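Local coordinates for protein membrane-anchored mycosin mycp1 (Mycobacterium thermoresistibile, PDB 4HVL) that probably acts as a membrane-anchored, subtilisin-like serine endopeptidase of the mycobacterial ESX-1 (type VII) protein secretion system, at residues 54-59 and 118-123; 95-98 and 102-105. All coordinates share one frame; numbering follows the deposited sequence.

Contact 1 of 2, residues 54-59 and 118-123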
# COMPACT_ATOMS: atom_id res chain seq x y z
N GLU A 54 14.90 -10.49 14.58
CA GLU A 54 14.57 -10.32 15.99
C GLU A 54 13.05 -10.26 16.19
O GLU A 54 12.51 -10.91 17.10
CB GLU A 54 15.22 -9.05 16.52
CG GLU A 54 15.10 -8.81 18.02
CD GLU A 54 15.84 -9.83 18.86
OE1 GLU A 54 16.69 -10.56 18.32
OE2 GLU A 54 15.55 -9.92 20.08
N ALA A 55 12.37 -9.50 15.35
CA ALA A 55 10.93 -9.35 15.48
C ALA A 55 10.23 -10.70 15.48
O ALA A 55 9.25 -10.89 16.23
CB ALA A 55 10.36 -8.45 14.39
N HIS A 56 10.72 -11.63 14.66
CA HIS A 56 10.13 -12.98 14.55
C HIS A 56 10.27 -13.86 15.79
O HIS A 56 9.65 -14.92 15.84
CB HIS A 56 10.66 -13.74 13.34
CG HIS A 56 10.19 -13.19 12.03
ND1 HIS A 56 10.87 -13.41 10.85
CD2 HIS A 56 9.14 -12.40 11.72
CE1 HIS A 56 10.26 -12.77 9.87
NE2 HIS A 56 9.21 -12.14 10.37
N LYS A 57 11.10 -13.47 16.76
CA LYS A 57 11.08 -14.14 18.05
C LYS A 57 9.73 -13.87 18.75
O LYS A 57 9.30 -14.66 19.59
CB LYS A 57 12.25 -13.69 18.94
CG LYS A 57 13.64 -13.90 18.32
CD LYS A 57 14.78 -13.96 19.35
CE LYS A 57 14.62 -12.92 20.46
NZ LYS A 57 15.91 -12.53 21.10
N PHE A 58 9.07 -12.78 18.38
CA PHE A 58 7.90 -12.28 19.10
C PHE A 58 6.56 -12.52 18.39
O PHE A 58 5.54 -12.60 19.06
CB PHE A 58 8.10 -10.81 19.44
CG PHE A 58 9.34 -10.57 20.26
CD1 PHE A 58 9.42 -11.04 21.57
CD2 PHE A 58 10.45 -9.96 19.70
CE1 PHE A 58 10.58 -10.88 22.32
CE2 PHE A 58 11.60 -9.78 20.44
CZ PHE A 58 11.67 -10.25 21.76
N ALA A 59 6.60 -12.66 17.07
CA ALA A 59 5.40 -12.90 16.24
C ALA A 59 5.79 -13.19 14.79
O ALA A 59 6.83 -12.74 14.33
CB ALA A 59 4.45 -11.71 16.28
N GLY A 118 18.40 -15.37 1.74
CA GLY A 118 18.21 -14.62 2.99
C GLY A 118 16.91 -13.84 3.06
O GLY A 118 16.72 -13.06 3.99
N PHE A 119 16.00 -14.05 2.12
CA PHE A 119 14.75 -13.30 2.11
C PHE A 119 13.63 -13.94 2.91
O PHE A 119 13.38 -15.15 2.81
CB PHE A 119 14.22 -13.12 0.70
CG PHE A 119 12.97 -12.33 0.67
CD1 PHE A 119 11.72 -12.97 0.77
CD2 PHE A 119 13.01 -10.94 0.65
CE1 PHE A 119 10.56 -12.22 0.81
CE2 PHE A 119 11.84 -10.21 0.66
CZ PHE A 119 10.62 -10.85 0.74
N ILE A 120 12.91 -13.12 3.67
CA ILE A 120 11.68 -13.57 4.32
C ILE A 120 10.75 -12.40 4.46
O ILE A 120 11.22 -11.26 4.59
CB ILE A 120 11.93 -14.22 5.71
CG1 ILE A 120 10.70 -15.03 6.16
CG2 ILE A 120 12.36 -13.16 6.75
CD1 ILE A 120 10.98 -16.00 7.28
N GLY A 121 9.45 -12.66 4.40
CA GLY A 121 8.44 -11.64 4.61
C GLY A 121 8.41 -11.22 6.07
O GLY A 121 8.98 -11.91 6.96
N VAL A 122 7.74 -10.11 6.31
CA VAL A 122 7.52 -9.61 7.66
C VAL A 122 6.69 -10.57 8.49
O VAL A 122 7.01 -10.82 9.65
CB VAL A 122 6.84 -8.23 7.66
CG1 VAL A 122 6.61 -7.78 9.09
CG2 VAL A 122 7.69 -7.24 6.89
N ALA A 123 5.62 -11.11 7.88
CA ALA A 123 4.65 -11.96 8.56
C ALA A 123 4.52 -13.29 7.81
O ALA A 123 3.47 -13.57 7.24
CB ALA A 123 3.30 -11.26 8.61
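The imidazole of His56 meets the carbonyl oxygens of Gly121 and Val122 and the side chain of Ile120 with its edge, and forms most of this contact. His56 NE2 donates to Val122 O at 2.7 Å, with an N-H...O angle of 151°. The bond is short; the oxygen lies almost in the ring plane, whereas the donor stands 49° out of the carbonyl plane, off any lone pair. Two ring carbons add to the fit: His56 CE1 comes 3.3 Å from Gly121 O, and His56 CD2 3.4 Å from Val122 O. The CG2 branch of Ile120 reaches the same edge, with Ile120 CG2 3.8 Å from His56 CE1, also in the plane of the ring. With CG anti to its own carbonyl carbon (chi1 -69°), His56 turns the ring toward the loop. Val122 points its isopropyl group away, onto Tyr317 and Leu324 of helix 311-328, and offers His56 only its carbonyl. The solvent side is looser: exposed Lys57 reaches back to partly exposed Glu54, Lys57 NZ lying 2.8 Å from Glu54 OE2 in a salt bridge, and neither side chain touches residues 118-123. The contact is structural packing, joining residues 54-59 to the loop before strand 127-132. Donation to a carbonyl implies a proton on NE2, probably favouring that tautomer or the charged ring.

Contact 2 of 2, residues 95-98 and 102-105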
# COMPACT_ATOMS: atom_id res chain seq x y z
N MET A 95 -5.65 -13.67 -8.93
CA MET A 95 -4.51 -14.58 -8.94
C MET A 95 -3.72 -14.55 -10.24
O MET A 95 -3.05 -15.53 -10.59
CB MET A 95 -4.97 -16.01 -8.66
CG MET A 95 -5.54 -16.24 -7.27
SD MET A 95 -4.45 -15.73 -5.92
CE MET A 95 -3.00 -16.72 -6.22
N SER A 96 -3.75 -13.41 -10.92
CA SER A 96 -2.93 -13.15 -12.09
C SER A 96 -2.28 -11.78 -11.97
O SER A 96 -2.97 -10.75 -11.93
CB SER A 96 -3.81 -13.19 -13.35
OG SER A 96 -3.00 -13.04 -14.51
N ASP A 97 -0.95 -11.77 -11.87
CA ASP A 97 -0.17 -10.54 -11.81
C ASP A 97 0.44 -10.35 -13.20
O ASP A 97 1.25 -11.15 -13.61
CB ASP A 97 0.94 -10.65 -10.77
CG ASP A 97 1.71 -9.37 -10.61
OD1 ASP A 97 1.30 -8.34 -11.24
OD2 ASP A 97 2.68 -9.38 -9.80
N CYS A 98 0.04 -9.28 -13.89
CA CYS A 98 0.56 -8.96 -15.20
C CYS A 98 1.62 -7.84 -15.12
O CYS A 98 2.21 -7.48 -16.12
CB CYS A 98 -0.61 -8.56 -16.13
SG CYS A 98 -0.35 -8.73 -17.90
N GLY A 102 2.26 -6.75 -7.69
CA GLY A 102 1.49 -7.30 -6.58
C GLY A 102 2.08 -8.55 -5.96
O GLY A 102 2.03 -8.76 -4.75
N THR A 103 2.67 -9.39 -6.80
CA THR A 103 3.34 -10.59 -6.31
C THR A 103 4.46 -10.18 -5.35
O THR A 103 4.64 -10.78 -4.30
CB THR A 103 3.94 -11.39 -7.49
OG1 THR A 103 2.87 -11.74 -8.40
CG2 THR A 103 4.60 -12.65 -6.98
N LEU A 104 5.18 -9.13 -5.72
CA LEU A 104 6.33 -8.65 -4.92
C LEU A 104 5.85 -8.01 -3.62
O LEU A 104 6.39 -8.28 -2.57
CB LEU A 104 7.21 -7.70 -5.72
CG LEU A 104 8.13 -8.34 -6.78
CD1 LEU A 104 7.36 -9.03 -7.90
CD2 LEU A 104 9.06 -7.31 -7.38
N THR A 105 4.84 -7.16 -3.70
CA THR A 105 4.20 -6.61 -2.49
C THR A 105 3.81 -7.70 -1.49
O THR A 105 4.21 -7.66 -0.31
CB THR A 105 2.94 -5.82 -2.87
OG1 THR A 105 3.30 -4.87 -3.86
CG2 THR A 105 2.35 -5.10 -1.67
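Asp97 lays its carboxylate against the first turn of helix 102-110, overlapping the backbone N and the hydroxyl of Thr103. A single oxygen, OD2, takes both bonds. Thr103 N donates to Asp97 OD2 at 3.0 Å, nearly straight at 163° and from above the carboxylate plane, 49° out of it. Thr103 OG1 donates to the same Asp97 OD2 at 2.8 Å, on the anti lone pair, on the side remote from OD1. The hydroxyl also lies close to the aspartate stem, with Thr103 OG1 3.2 Å from Asp97 CB. Rotation about CA-CB places both groups: Asp97 extends with CG anti to its backbone N (chi1 -176°), while Thr103 keeps OG1 beside its own N, which lets N and OG1 converge on one acceptor. Both side chains are buried. The carboxylate is fixed from several directions, because His101 N is a further donor to OD2 while OD1 is held by Asp99 N and by Thr71 OG1, a hydroxyl that also accepts from Gly102 N. Thr103 OG1 in turn accepts from Asn74 N. His101, Gly102 and Thr103 form the His-Gly-Thr signature of subtilases; His101 and Asp70 are predicted charge-relay residues, His101 binds a zinc ion together with Ser312, and Thr105 OG1 bonds to Asp70 OD2. The position of Asp97 is consistent with a second-shell residue, holding the backbone that carries His101. So many donors at the start of a helix should stabilise a negative charge on Asp97 and probably lower its pKa.

How the contacts relate
From the N terminus, the chain leaves helix 52-55 through residues 54-59, runs along strands 65-70 and 82-86, and reaches residues 95-98. Contact 2 then closes a short loop of three residues onto helix 102-110, and the chain continues to residues 118-123, where contact 1 closes a far longer loop of 58 residues. Contact 2 is therefore nested inside contact 1. Their centres lie 22 Å apart, with nearest atoms about 6 Å apart, without touching each other. Helix 102-110 connects them: contact 2 holds its start beside the predicted charge relay, whereas its end is bonded through Val108 and Ile109 to the loop used by contact 1.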